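Side-chain contacts in uncharacterized protein (Escherichia coli O157:H7, PDB 4R29), which probably inhibits host NF-kappa-B signalling by methylating a zinc-finger cysteine of TAB2 and TAB3, with S-adenosylmethionine as methyl donor: residues S88-S93 against P206-S211; Y168-D173 against M192-E197; E82-I87 against N152-G157. The protein carries 1 engineered substitution. All blocks are in the same frame, centred on the assembly; numbering follows the deposited sequence.

Interaction 1: S88-S93 against P206-S211; sequences SRNEAS and PGEIDS. With SAM (S-adenosylmethionine), chain E.
R89 and E208 bring the two backbones nearest, with their CA atoms 7.0 Å apart, where the short 3-10 turn 89-91 faces the first turn of helix 206-219. The E208 side chain spans the gap and makes both hydrogen bonds between the segments. Its chain is extended beyond CG and carries both carboxylate oxygens to the loop. E208 OE1 accepts from the backbone N of R89 at 2.7 Å, in a nearly straight bond of 172°. This donor lies on the syn side, tilted a little from the carboxylate plane. E208 OE2 takes the hydroxyl of S88 on its syn lone pair, OG to OE2 2.8 Å. Two donors on two oxygens restrict rotation of the carboxylate. S88 OG also accepts from the backbone N of N90, which makes an ST turn. S88 N donates to E91 OE2, from above that carboxylate's plane.

The contact forms one wall of the S-adenosylmethionine pocket in this Rossmann-like fold. The ligand's adenine N6 gives a weak hydrogen bond to the backbone O of E208, and its amino N gives another to the O of A92, 3.2 Å away. R89 bends at chi2 (74°), and this turns its chain from E208 toward N1 and C2 of the adenine. R89 CD lies 3.3 Å from N1 of the ligand. One face of the guanidinium meets the ligand's C2 near the rim, and S93 CB lies over the opposite face. R89 NH1 is hydrogen-bonded to Y204 OH, and that hydroxyl also bonds the ligand.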
loop_
_atom_site.group_PDB
_atom_site.type_symbol
_atom_site.label_atom_id
_atom_site.label_comp_id
_atom_site.label_asym_id
_atom_site.label_seq_id
_atom_site.Cartn_x
_atom_site.Cartn_y
_atom_site.Cartn_z
ATOM N N SER A 88 4.381 -9.185 -14.234
ATOM C CA SER A 88 4.680 -7.931 -14.882
ATOM C C SER A 88 4.252 -6.781 -13.984
ATOM O O SER A 88 3.158 -6.795 -13.396
ATOM C CB SER A 88 3.959 -7.810 -16.229
ATOM O OG SER A 88 3.906 -6.451 -16.619
ATOM N N ARG A 89 5.140 -5.794 -13.895
ATOM C CA ARG A 89 4.877 -4.508 -13.270
ATOM C C ARG A 89 3.501 -3.951 -13.665
ATOM O O ARG A 89 2.840 -3.270 -12.870
ATOM C CB ARG A 89 5.987 -3.529 -13.683
ATOM C CG ARG A 89 5.528 -2.092 -13.869
ATOM C CD ARG A 89 5.281 -1.478 -12.506
ATOM N NE ARG A 89 4.691 -0.146 -12.585
ATOM C CZ ARG A 89 4.229 0.510 -11.529
ATOM N NH1 ARG A 89 4.285 -0.056 -10.328
ATOM N NH2 ARG A 89 3.702 1.717 -11.675
ATOM N N ASN A 90 3.085 -4.233 -14.898
ATOM C CA ASN A 90 1.786 -3.785 -15.406
ATOM C C ASN A 90 0.572 -4.318 -14.640
ATOM O O ASN A 90 -0.441 -3.635 -14.557
ATOM C CB ASN A 90 1.653 -4.091 -16.896
ATOM C CG ASN A 90 2.642 -3.305 -17.731
ATOM O OD1 ASN A 90 2.958 -2.152 -17.416
ATOM N ND2 ASN A 90 3.162 -3.929 -18.783
ATOM N N GLU A 91 0.695 -5.514 -14.062
ATOM C CA GLU A 91 -0.376 -6.118 -13.255
ATOM C C GLU A 91 -0.565 -5.428 -11.894
ATOM O O GLU A 91 -1.582 -5.622 -11.216
ATOM C CB GLU A 91 -0.103 -7.605 -13.027
ATOM C CG GLU A 91 0.106 -8.431 -14.284
ATOM C CD GLU A 91 0.583 -9.853 -13.970
ATOM O OE1 GLU A 91 -0.129 -10.582 -13.245
ATOM O OE2 GLU A 91 1.674 -10.243 -14.433
ATOM N N ALA A 92 0.419 -4.626 -11.494
ATOM C CA ALA A 92 0.381 -4.024 -10.172
ATOM C C ALA A 92 0.638 -2.525 -10.223
ATOM O O ALA A 92 1.223 -1.965 -9.303
ATOM C CB ALA A 92 1.381 -4.705 -9.253
ATOM N N SER A 93 0.206 -1.875 -11.292
ATOM C CA SER A 93 0.459 -0.446 -11.442
ATOM C C SER A 93 -0.703 0.412 -10.964
ATOM O O SER A 93 -0.583 1.627 -10.921
ATOM C CB SER A 93 0.786 -0.102 -12.897
ATOM O OG SER A 93 -0.285 -0.475 -13.747
ATOM N N PRO A 206 12.709 -9.384 -14.097
ATOM C CA PRO A 206 14.086 -8.871 -14.144
ATOM C C PRO A 206 14.271 -7.897 -15.301
ATOM O O PRO A 206 14.946 -6.895 -15.125
ATOM C CB PRO A 206 14.922 -10.137 -14.343
ATOM C CG PRO A 206 14.112 -11.209 -13.699
ATOM C CD PRO A 206 12.659 -10.845 -13.927
ATOM N N GLY A 207 13.646 -8.180 -16.446
ATOM C CA GLY A 207 13.668 -7.293 -17.594
ATOM C C GLY A 207 13.013 -5.942 -17.357
ATOM O O GLY A 207 13.525 -4.901 -17.788
ATOM N N GLU A 208 11.872 -5.939 -16.678
ATOM C CA GLU A 208 11.200 -4.678 -16.383
ATOM C C GLU A 208 11.984 -3.828 -15.387
ATOM O O GLU A 208 11.975 -2.601 -15.465
ATOM C CB GLU A 208 9.795 -4.937 -15.866
ATOM C CG GLU A 208 8.903 -5.620 -16.901
ATOM C CD GLU A 208 7.534 -5.905 -16.352
ATOM O OE1 GLU A 208 7.452 -6.193 -15.136
ATOM O OE2 GLU A 208 6.551 -5.832 -17.127
ATOM N N ILE A 209 12.671 -4.489 -14.467
ATOM C CA ILE A 209 13.506 -3.794 -13.498
ATOM C C ILE A 209 14.726 -3.139 -14.179
ATOM O O ILE A 209 15.056 -1.976 -13.902
ATOM C CB ILE A 209 13.958 -4.736 -12.361
ATOM C CG1 ILE A 209 12.746 -5.376 -11.648
ATOM C CG2 ILE A 209 14.853 -3.991 -11.384
ATOM C CD1 ILE A 209 13.132 -6.542 -10.681
ATOM N N ASP A 210 15.389 -3.878 -15.071
ATOM C CA ASP A 210 16.495 -3.309 -15.844
ATOM C C ASP A 210 16.009 -2.091 -16.590
ATOM O O ASP A 210 16.625 -1.032 -16.557
ATOM C CB ASP A 210 17.037 -4.294 -16.869
ATOM C CG ASP A 210 17.805 -5.420 -16.243
ATOM O OD1 ASP A 210 18.283 -5.266 -15.103
ATOM O OD2 ASP A 210 17.937 -6.468 -16.904
ATOM N N SER A 211 14.896 -2.248 -17.275
ATOM C CA SER A 211 14.359 -1.155 -18.049
ATOM C C SER A 211 14.059 0.072 -17.163
ATOM O O SER A 211 14.216 1.209 -17.601
ATOM C CB SER A 211 13.134 -1.635 -18.824
ATOM O OG SER A 211 12.444 -0.545 -19.393
HETATM N N SAM E . 1.773 -0.702 -6.367
HETATM C CA SAM E . 3.080 -1.286 -6.669
HETATM C C SAM E . 3.142 -2.759 -6.281
HETATM O O SAM E . 3.989 -3.491 -6.803
HETATM O OXT SAM E . 2.368 -3.222 -5.424
HETATM C CB SAM E . 4.219 -0.564 -5.956
HETATM C CG SAM E . 4.538 0.816 -6.509
HETATM S SD SAM E . 6.184 1.434 -6.032
HETATM C CE SAM E . 6.079 2.998 -6.939
HETATM C "C5'" SAM E . 7.203 0.525 -7.220
HETATM C "C4'" SAM E . 8.682 0.827 -6.995
HETATM O "O4'" SAM E . 9.480 -0.213 -7.532
HETATM C "C3'" SAM E . 9.115 2.124 -7.672
HETATM O "O3'" SAM E . 9.034 3.225 -6.786
HETATM C "C2'" SAM E . 10.540 1.840 -8.094
HETATM O "O2'" SAM E . 11.361 2.301 -7.059
HETATM C "C1'" SAM E . 10.649 0.317 -8.135
HETATM N N9 SAM E . 10.666 -0.245 -9.500
HETATM C C8 SAM E . 11.611 -1.098 -10.004
HETATM N N7 SAM E . 11.281 -1.433 -11.264
HETATM C C5 SAM E . 10.124 -0.807 -11.573
HETATM C C6 SAM E . 9.351 -0.806 -12.725
HETATM N N6 SAM E . 9.727 -1.517 -13.783
HETATM N N1 SAM E . 8.197 -0.059 -12.759
HETATM C C2 SAM E . 7.808 0.670 -11.648
HETATM N N3 SAM E . 8.579 0.664 -10.503
HETATM C C4 SAM E . 9.721 -0.067 -10.465
#

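Interaction 2: Y168-D173 against M192-E197; sequences YNIKRD and MIIARE. With SAM (S-adenosylmethionine), chain E.
I170 and K171 meet I194 in a small apolar contact between two consecutive helices, 155-181 and 186-201. The two segments run in roughly opposite directions, as the arms of a helical hairpin. K171 and I194 have the nearest CA atoms, 6.9 Å apart. I194 is buried and gives the largest share of the surface.

Each branch of I194 has its own partner. Its CG2 methyl touches the CG2 methyl of I170 at 3.9 Å, and the two side chains pass alongside each other, pointing opposite ways. Its CG1 lies 4.1 Å from CB of K171. With chi1 49°, CG1 sits between the backbone N and the carbonyl carbon of I194, and from there it meets K171. Around the pair, I194 also packs on L167 and I193 on I174, which continues the apolar seam along helix 155-181.

The next residue, A195, belongs to the S-adenosylmethionine pocket. Its O lies 3.4 Å from C8 of the ligand, and its CB is 3.5 Å from the ribose O2'. The backbone N atoms of R196 and E197 lack the usual bond to the preceding turn, and helix 186-201 kinks here.

K171 presents only the base of its chain to I194. Beyond CB the chain bends and carries NZ away from I194. NZ then forms a salt bridge with E191 and a hydrogen bond with S190. E191 also bonds the ligand, so K171 probably helps to position a ligand-binding carboxylate from the second shell. The contact itself therefore rests on dispersion between aliphatic groups, while the charge of K171 is met beyond it.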
loop_
_atom_site.group_PDB
_atom_site.type_symbol
_atom_site.label_atom_id
_atom_site.label_comp_id
_atom_site.label_asym_id
_atom_site.label_seq_id
_atom_site.Cartn_x
_atom_site.Cartn_y
_atom_site.Cartn_z
ATOM N N TYR A 168 11.865 1.764 2.015
ATOM C CA TYR A 168 11.079 2.987 2.021
ATOM C C TYR A 168 11.668 4.044 2.963
ATOM O O TYR A 168 11.660 5.232 2.655
ATOM C CB TYR A 168 9.656 2.690 2.436
ATOM C CG TYR A 168 8.779 3.912 2.482
ATOM C CD1 TYR A 168 8.217 4.422 1.318
ATOM C CD2 TYR A 168 8.510 4.556 3.683
ATOM C CE1 TYR A 168 7.406 5.531 1.344
ATOM C CE2 TYR A 168 7.701 5.675 3.723
ATOM C CZ TYR A 168 7.151 6.156 2.546
ATOM O OH TYR A 168 6.343 7.265 2.554
ATOM N N ASN A 169 12.151 3.602 4.116
ATOM C CA ASN A 169 12.751 4.505 5.082
ATOM C C ASN A 169 14.073 5.071 4.579
ATOM O O ASN A 169 14.405 6.218 4.833
ATOM C CB ASN A 169 12.962 3.794 6.421
ATOM C CG ASN A 169 11.679 3.664 7.221
ATOM O OD1 ASN A 169 10.754 4.456 7.061
ATOM N ND2 ASN A 169 11.617 2.657 8.084
ATOM N N ILE A 170 14.836 4.245 3.878
ATOM C CA ILE A 170 16.070 4.715 3.305
ATOM C C ILE A 170 15.764 5.787 2.269
ATOM O O ILE A 170 16.372 6.856 2.282
ATOM C CB ILE A 170 16.835 3.591 2.643
ATOM C CG1 ILE A 170 17.424 2.660 3.702
ATOM C CG2 ILE A 170 17.921 4.161 1.737
ATOM C CD1 ILE A 170 18.131 1.457 3.092
ATOM N N LYS A 171 14.810 5.507 1.381
ATOM C CA LYS A 171 14.425 6.487 0.371
ATOM C C LYS A 171 14.024 7.804 1.027
ATOM O O LYS A 171 14.558 8.853 0.698
ATOM C CB LYS A 171 13.269 5.988 -0.497
ATOM C CG LYS A 171 12.972 6.897 -1.701
ATOM C CD LYS A 171 11.481 7.068 -1.920
ATOM C CE LYS A 171 11.107 7.183 -3.415
ATOM N NZ LYS A 171 12.035 8.047 -4.232
ATOM N N ARG A 172 13.080 7.755 1.963
ATOM C CA ARG A 172 12.584 8.996 2.540
ATOM C C ARG A 172 13.661 9.718 3.387
ATOM O O ARG A 172 13.735 10.941 3.362
ATOM C CB ARG A 172 11.272 8.787 3.303
ATOM C CG ARG A 172 11.429 8.101 4.619
ATOM C CD ARG A 172 11.341 9.069 5.794
ATOM N NE ARG A 172 11.728 8.396 7.037
ATOM C CZ ARG A 172 10.999 7.452 7.631
ATOM N NH1 ARG A 172 9.842 7.068 7.095
ATOM N NH2 ARG A 172 11.428 6.885 8.756
ATOM N N ASP A 173 14.511 8.971 4.092
ATOM C CA ASP A 173 15.632 9.592 4.808
ATOM C C ASP A 173 16.560 10.350 3.857
ATOM O O ASP A 173 16.957 11.489 4.123
ATOM C CB ASP A 173 16.420 8.562 5.625
ATOM C CG ASP A 173 15.635 8.055 6.823
ATOM O OD1 ASP A 173 14.520 8.566 7.060
ATOM O OD2 ASP A 173 16.124 7.154 7.533
ATOM N N MET A 192 17.779 5.658 -7.593
ATOM C CA MET A 192 18.923 4.897 -8.069
ATOM C C MET A 192 19.410 4.016 -6.920
ATOM O O MET A 192 19.911 2.918 -7.131
ATOM C CB MET A 192 20.040 5.817 -8.580
ATOM C CG MET A 192 21.280 5.080 -9.097
ATOM S SD MET A 192 20.988 4.017 -10.560
ATOM C CE MET A 192 21.094 5.171 -11.946
ATOM N N ILE A 193 19.219 4.491 -5.693
ATOM C CA ILE A 193 19.705 3.761 -4.526
ATOM C C ILE A 193 18.857 2.514 -4.179
ATOM O O ILE A 193 19.397 1.458 -3.816
ATOM C CB ILE A 193 19.765 4.672 -3.269
ATOM C CG1 ILE A 193 20.563 5.956 -3.541
ATOM C CG2 ILE A 193 20.305 3.907 -2.093
ATOM C CD1 ILE A 193 22.044 5.793 -3.511
ATOM N N ILE A 194 17.535 2.621 -4.285
ATOM C CA ILE A 194 16.693 1.520 -3.794
ATOM C C ILE A 194 15.761 0.865 -4.817
ATOM O O ILE A 194 15.081 -0.110 -4.491
ATOM C CB ILE A 194 15.867 1.957 -2.574
ATOM C CG1 ILE A 194 15.164 3.288 -2.852
ATOM C CG2 ILE A 194 16.750 2.062 -1.336
ATOM C CD1 ILE A 194 13.851 3.150 -3.556
ATOM N N ALA A 195 15.730 1.376 -6.045
ATOM C CA ALA A 195 14.686 0.977 -6.988
ATOM C C ALA A 195 14.798 -0.494 -7.399
ATOM O O ALA A 195 13.798 -1.187 -7.459
ATOM C CB ALA A 195 14.656 1.896 -8.223
ATOM N N ARG A 196 16.009 -0.965 -7.679
ATOM C CA ARG A 196 16.211 -2.361 -8.074
ATOM C C ARG A 196 15.811 -3.297 -6.945
ATOM O O ARG A 196 15.141 -4.312 -7.161
ATOM C CB ARG A 196 17.663 -2.634 -8.489
ATOM C CG ARG A 196 17.932 -4.114 -8.781
ATOM C CD ARG A 196 19.293 -4.363 -9.446
ATOM N NE ARG A 196 19.445 -3.663 -10.717
ATOM C CZ ARG A 196 19.053 -4.126 -11.904
ATOM N NH1 ARG A 196 18.447 -5.304 -12.011
ATOM N NH2 ARG A 196 19.253 -3.398 -12.995
ATOM N N GLU A 197 16.215 -2.942 -5.734
ATOM C CA GLU A 197 15.823 -3.704 -4.561
ATOM C C GLU A 197 14.287 -3.748 -4.377
ATOM O O GLU A 197 13.727 -4.799 -4.076
ATOM C CB GLU A 197 16.545 -3.168 -3.318
ATOM C CG GLU A 197 18.064 -3.309 -3.388
ATOM C CD GLU A 197 18.775 -2.206 -4.208
ATOM O OE1 GLU A 197 18.124 -1.330 -4.830
ATOM O OE2 GLU A 197 20.024 -2.214 -4.209
HETATM N N SAM E . 1.773 -0.702 -6.367
HETATM C CA SAM E . 3.080 -1.286 -6.669
HETATM C C SAM E . 3.142 -2.759 -6.281
HETATM O O SAM E . 3.989 -3.491 -6.803
HETATM O OXT SAM E . 2.368 -3.222 -5.424
HETATM C CB SAM E . 4.219 -0.564 -5.956
HETATM C CG SAM E . 4.538 0.816 -6.509
HETATM S SD SAM E . 6.184 1.434 -6.032
HETATM C CE SAM E . 6.079 2.998 -6.939
HETATM C "C5'" SAM E . 7.203 0.525 -7.220
HETATM C "C4'" SAM E . 8.682 0.827 -6.995
HETATM O "O4'" SAM E . 9.480 -0.213 -7.532
HETATM C "C3'" SAM E . 9.115 2.124 -7.672
HETATM O "O3'" SAM E . 9.034 3.225 -6.786
HETATM C "C2'" SAM E . 10.540 1.840 -8.094
HETATM O "O2'" SAM E . 11.361 2.301 -7.059
HETATM C "C1'" SAM E . 10.649 0.317 -8.135
HETATM N N9 SAM E . 10.666 -0.245 -9.500
HETATM C C8 SAM E . 11.611 -1.098 -10.004
HETATM N N7 SAM E . 11.281 -1.433 -11.264
HETATM C C5 SAM E . 10.124 -0.807 -11.573
HETATM C C6 SAM E . 9.351 -0.806 -12.725
HETATM N N6 SAM E . 9.727 -1.517 -13.783
HETATM N N1 SAM E . 8.197 -0.059 -12.759
HETATM C C2 SAM E . 7.808 0.670 -11.648
HETATM N N3 SAM E . 8.579 0.664 -10.503
HETATM C C4 SAM E . 9.721 -0.067 -10.465
#

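Interaction 3: E82-I87 against N152-G157; sequences EAFEPI and NDSPLG
F84 carries this contact, with S154 and L156 as its two partners on the other segment. The F84 ring bridges from an irregular loop, 82-87, to the start of helix 155-181. The backbones stay well apart, with the CA atoms of F84 and L156 10.0 Å from each other. Only side chains close the gap. F84 has CG beside its backbone N (chi1 -56°), and its side chain sets out toward 152-157.

Both partners approach the ring at its edge. S154 OG lies in the ring plane, 3.7 Å from CE2 of F84 and 4.0 Å from CZ. L156 comes to the neighbouring part of the same edge with one methyl, CD1, which is 3.9 Å from CD2 of F84. The F84 and L156 side chains lie alongside each other and point opposite ways.

S154 has a second task. It is the N-cap of helix 155-181, and its OG accepts from the backbone N of L156 at 3.2 Å, with an angle of 142° at the hydrogen. The O of S154 accepts from the N of G157. These bonds shape the junction between strand 145-151 and helix 155-181. Nearby, D153 forms a salt bridge with R151. The F84 ring also touches P108. The F84 side chain is about 5 Å from that of R107, a ligand-binding residue, but about 13 Å from S-adenosylmethionine itself.

The ring edge meets one apolar methyl and one oxygen of a buried serine. The weakly positive C-H edge of a phenyl ring suits a serine oxygen, so the approach of OG is probably mildly attractive. The capping bond meanwhile gives that same oxygen a backbone N-H as partner.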
loop_
_atom_site.group_PDB
_atom_site.type_symbol
_atom_site.label_atom_id
_atom_site.label_comp_id
_atom_site.label_asym_id
_atom_site.label_seq_id
_atom_site.Cartn_x
_atom_site.Cartn_y
_atom_site.Cartn_z
ATOM N N GLU A 82 3.258 -23.252 -4.686
ATOM C CA GLU A 82 4.383 -23.898 -4.060
ATOM C C GLU A 82 5.560 -22.934 -4.164
ATOM O O GLU A 82 6.421 -22.898 -3.294
ATOM C CB GLU A 82 4.680 -25.211 -4.782
ATOM C CG GLU A 82 5.643 -26.132 -4.053
ATOM C CD GLU A 82 5.836 -27.460 -4.772
ATOM O OE1 GLU A 82 6.298 -27.449 -5.938
ATOM O OE2 GLU A 82 5.523 -28.515 -4.171
ATOM N N ALA A 83 5.577 -22.145 -5.236
ATOM C CA ALA A 83 6.629 -21.153 -5.478
ATOM C C ALA A 83 6.132 -20.023 -6.402
ATOM O O ALA A 83 5.335 -20.252 -7.313
ATOM C CB ALA A 83 7.871 -21.821 -6.060
ATOM N N PHE A 84 6.598 -18.803 -6.169
ATOM C CA PHE A 84 6.148 -17.682 -6.977
ATOM C C PHE A 84 6.950 -17.519 -8.258
ATOM O O PHE A 84 8.149 -17.821 -8.300
ATOM C CB PHE A 84 6.221 -16.376 -6.185
ATOM C CG PHE A 84 5.450 -16.394 -4.900
ATOM C CD1 PHE A 84 4.085 -16.204 -4.897
ATOM C CD2 PHE A 84 6.098 -16.570 -3.692
ATOM C CE1 PHE A 84 3.367 -16.193 -3.714
ATOM C CE2 PHE A 84 5.379 -16.571 -2.498
ATOM C CZ PHE A 84 4.007 -16.380 -2.519
ATOM N N GLU A 85 6.265 -17.030 -9.293
ATOM C CA GLU A 85 6.881 -16.542 -10.519
ATOM C C GLU A 85 6.704 -15.026 -10.601
ATOM O O GLU A 85 5.695 -14.495 -10.142
ATOM C CB GLU A 85 6.189 -17.154 -11.741
ATOM C CG GLU A 85 6.499 -18.611 -12.010
ATOM C CD GLU A 85 5.594 -19.193 -13.085
ATOM O OE1 GLU A 85 4.959 -18.402 -13.829
ATOM O OE2 GLU A 85 5.511 -20.438 -13.179
ATOM N N PRO A 86 7.668 -14.329 -11.215
ATOM C CA PRO A 86 7.580 -12.881 -11.427
ATOM C C PRO A 86 6.330 -12.466 -12.192
ATOM O O PRO A 86 5.927 -13.118 -13.160
ATOM C CB PRO A 86 8.812 -12.580 -12.284
ATOM C CG PRO A 86 9.782 -13.626 -11.928
ATOM C CD PRO A 86 8.961 -14.870 -11.664
ATOM N N ILE A 87 5.731 -11.366 -11.756
ATOM C CA ILE A 87 4.613 -10.785 -12.458
ATOM C C ILE A 87 5.181 -9.658 -13.292
ATOM O O ILE A 87 6.315 -9.211 -13.076
ATOM C CB ILE A 87 3.590 -10.152 -11.478
ATOM C CG1 ILE A 87 4.284 -9.093 -10.611
ATOM C CG2 ILE A 87 2.962 -11.213 -10.601
ATOM C CD1 ILE A 87 3.353 -8.048 -9.990
ATOM N N ASN A 152 0.310 -13.804 4.730
ATOM C CA ASN A 152 0.779 -14.294 6.025
ATOM C C ASN A 152 1.058 -15.796 5.965
ATOM O O ASN A 152 1.742 -16.363 6.826
ATOM C CB ASN A 152 -0.284 -14.019 7.084
ATOM C CG ASN A 152 0.305 -13.829 8.455
ATOM O OD1 ASN A 152 1.471 -13.444 8.600
ATOM N ND2 ASN A 152 -0.495 -14.095 9.477
ATOM N N ASP A 153 0.513 -16.435 4.935
ATOM C CA ASP A 153 0.613 -17.883 4.779
ATOM C C ASP A 153 1.827 -18.257 3.943
ATOM O O ASP A 153 1.974 -19.396 3.523
ATOM C CB ASP A 153 -0.684 -18.484 4.195
ATOM C CG ASP A 153 -1.212 -17.714 2.977
ATOM O OD1 ASP A 153 -0.735 -16.599 2.684
ATOM O OD2 ASP A 153 -2.131 -18.222 2.309
ATOM N N SER A 154 2.688 -17.278 3.690
ATOM C CA SER A 154 3.985 -17.542 3.078
ATOM C C SER A 154 5.015 -16.764 3.865
ATOM O O SER A 154 4.790 -15.599 4.173
ATOM C CB SER A 154 4.021 -17.086 1.624
ATOM O OG SER A 154 5.364 -16.869 1.207
ATOM N N PRO A 155 6.154 -17.403 4.180
ATOM C CA PRO A 155 7.187 -16.749 4.989
ATOM C C PRO A 155 7.769 -15.525 4.279
ATOM O O PRO A 155 8.288 -14.643 4.955
ATOM C CB PRO A 155 8.246 -17.845 5.162
ATOM C CG PRO A 155 8.058 -18.734 3.977
ATOM C CD PRO A 155 6.582 -18.728 3.695
ATOM N N LEU A 156 7.659 -15.466 2.952
ATOM C CA LEU A 156 8.107 -14.295 2.205
ATOM C C LEU A 156 7.238 -13.050 2.437
ATOM O O LEU A 156 7.691 -11.928 2.244
ATOM C CB LEU A 156 8.182 -14.603 0.706
ATOM C CG LEU A 156 9.303 -15.532 0.224
ATOM C CD1 LEU A 156 9.086 -15.936 -1.221
ATOM C CD2 LEU A 156 10.652 -14.865 0.374
ATOM N N GLY A 157 5.994 -13.243 2.847
ATOM C CA GLY A 157 5.070 -12.134 2.989
ATOM C C GLY A 157 5.581 -11.056 3.910
ATOM O O GLY A 157 5.876 -9.942 3.476
#

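Overall arrangement
Interactions 1 and 3 share the loop between helices 59-76 and 95-103. Interactions 2 and 3 share helix 155-181. The centre of interaction 1 lies about 17 Å from each of the others, and it touches interaction 3 where I87 packs on A92. The centres of interactions 2 and 3 are about 22 Å apart, without touching. Along the chain, interactions 1 and 3 cross. Interaction 2 is nested inside the loop closed by interaction 1 and opens after interaction 3 closes. Interactions 1 and 2 both touch S-adenosylmethionine, and the D210–R196 salt bridge joins them across successive helices. The pocket is thus built from parts distant in sequence, with 82-87 just before 88-93 on the same loop.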